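Local coordinates for CELL WALL surface anchor family protein (Streptococcus pneumoniae, PDB 2X9Z) that forms the repeating backbone subunit of the pneumococcal pilus, a cell-wall-linked surface fibre that probably serves in adhesion, at residues 69-73 against 74-78. The protein carries 1 engineered substitution. Numbering follows the deposited sequence.
Sequences KVTVD and DVALE
Leu77 lays its two methyl branches across Val70 and Val72 as the chain leaves a beta hairpin with a two-residue turn. Leu77 CD2 lies 3.6 Å from Val72 CG2, while its CD1 approaches both methyls of Val70, CG2 being the nearer at 3.8 Å. CB already points toward 69-73, and chi1 of -72° puts CG beside the backbone N, from where the fork straddles the two valines at an angle. Its backbone is tied down as well, since Leu77 N gives a nearly straight hydrogen bond (171°) to Val70 O.

Val72 and Val75 close the hairpin by a reciprocal pair of backbone bonds, each 2.9 Å between N of one and O of the other. Asp73 and Asp74 are the central residues of the type I' turn from Val72 to Val75, a common link in two-residue hairpins, and have its positive phi values. At this end, two waters join Asp74 N and OD1 to Thr71 OG1. Asp73 turns instead to strand 110-120, with a salt bridge from OD2 to Lys110 and a hydrogen bond from Thr111 N to OD1.

Strand 75-76 is the outermost strand of the antiparallel sheet within this chain, next to strand 61-72, while Val72 and Leu77 pack against helix 97-103 and Tyr82 touches Val70 and Leu77.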
loop_
_atom_site.group_PDB
_atom_site.type_symbol
_atom_site.label_atom_id
_atom_site.label_comp_id
_atom_site.label_asym_id
_atom_site.label_seq_id
_atom_site.Cartn_x
_atom_site.Cartn_y
_atom_site.Cartn_z
ATOM N N LYS A 69 -10.296 12.770 -0.733
ATOM C CA LYS A 69 -11.456 13.023 0.115
ATOM C C LYS A 69 -11.733 11.779 0.953
ATOM O O LYS A 69 -11.544 10.655 0.492
ATOM C CB LYS A 69 -12.690 13.337 -0.737
ATOM C CG LYS A 69 -12.514 14.472 -1.746
ATOM C CD LYS A 69 -12.821 15.832 -1.150
ATOM C CE LYS A 69 -13.021 16.886 -2.236
ATOM N NZ LYS A 69 -11.788 17.100 -3.024
ATOM N N VAL A 70 -12.160 11.978 2.193
ATOM C CA VAL A 70 -12.443 10.845 3.069
ATOM C C VAL A 70 -13.764 11.022 3.816
ATOM O O VAL A 70 -14.041 12.090 4.375
ATOM C CB VAL A 70 -11.278 10.589 4.063
ATOM C CG1 VAL A 70 -10.953 11.838 4.868
ATOM C CG2 VAL A 70 -11.593 9.411 4.977
ATOM N N THR A 71 -14.570 9.962 3.807
ATOM C CA THR A 71 -15.870 9.950 4.461
ATOM C C THR A 71 -15.997 8.715 5.344
ATOM O O THR A 71 -15.374 7.681 5.078
ATOM C CB THR A 71 -17.035 9.936 3.429
ATOM O OG1 THR A 71 -16.935 8.766 2.606
ATOM C CG2 THR A 71 -17.011 11.192 2.555
ATOM N N VAL A 72 -16.795 8.839 6.398
ATOM C CA VAL A 72 -17.241 7.687 7.174
ATOM C C VAL A 72 -18.761 7.630 7.070
ATOM O O VAL A 72 -19.443 8.609 7.367
ATOM C CB VAL A 72 -16.833 7.798 8.649
ATOM C CG1 VAL A 72 -17.392 6.619 9.438
ATOM C CG2 VAL A 72 -15.319 7.884 8.782
ATOM N N ASP A 73 -19.289 6.494 6.613
ATOM C CA ASP A 73 -20.716 6.347 6.331
ATOM C C ASP A 73 -21.230 7.519 5.490
ATOM O O ASP A 73 -22.323 8.037 5.708
ATOM C CB ASP A 73 -21.527 6.173 7.620
ATOM C CG ASP A 73 -21.278 4.824 8.294
ATOM O OD1 ASP A 73 -20.666 3.930 7.677
ATOM O OD2 ASP A 73 -21.696 4.644 9.452
ATOM N N ASP A 74 -20.419 7.920 4.515
ATOM C CA ASP A 74 -20.758 8.989 3.574
ATOM C C ASP A 74 -20.835 10.390 4.191
ATOM O O ASP A 74 -21.363 11.317 3.573
ATOM C CB ASP A 74 -22.039 8.653 2.798
ATOM C CG ASP A 74 -21.879 7.437 1.898
ATOM O OD1 ASP A 74 -20.840 7.323 1.211
ATOM O OD2 ASP A 74 -22.798 6.591 1.871
ATOM N N VAL A 75 -20.293 10.546 5.396
ATOM C CA VAL A 75 -20.161 11.866 6.009
ATOM C C VAL A 75 -18.690 12.274 5.961
ATOM O O VAL A 75 -17.826 11.547 6.452
ATOM C CB VAL A 75 -20.660 11.871 7.470
ATOM C CG1 VAL A 75 -20.494 13.256 8.086
ATOM C CG2 VAL A 75 -22.116 11.415 7.546
ATOM N N ALA A 76 -18.395 13.416 5.345
ATOM C CA ALA A 76 -17.015 13.877 5.250
ATOM C C ALA A 76 -16.408 14.060 6.637
ATOM O O ALA A 76 -17.034 14.626 7.531
ATOM C CB ALA A 76 -16.940 15.182 4.467
ATOM N N LEU A 77 -15.187 13.574 6.820
ATOM C CA LEU A 77 -14.489 13.813 8.075
ATOM C C LEU A 77 -14.151 15.297 8.222
ATOM O O LEU A 77 -13.975 16.009 7.232
ATOM C CB LEU A 77 -13.214 12.969 8.173
ATOM C CG LEU A 77 -13.387 11.463 8.407
ATOM C CD1 LEU A 77 -12.026 10.785 8.522
ATOM C CD2 LEU A 77 -14.217 11.201 9.658
ATOM N N GLU A 78 -14.076 15.760 9.464
ATOM C CA GLU A 78 -13.584 17.105 9.736
ATOM C C GLU A 78 -12.055 17.086 9.604
ATOM O O GLU A 78 -11.434 16.040 9.765
ATOM C CB GLU A 78 -14.027 17.562 11.129
ATOM C CG GLU A 78 -15.542 17.468 11.357
ATOM C CD GLU A 78 -16.341 18.586 10.681
ATOM O OE1 GLU A 78 -15.733 19.557 10.185
ATOM O OE2 GLU A 78 -17.588 18.496 10.650
HETATM O O HOH W 1 -18.046 6.421 3.703
HETATM O O HOH W 2 -18.755 8.788 0.595
#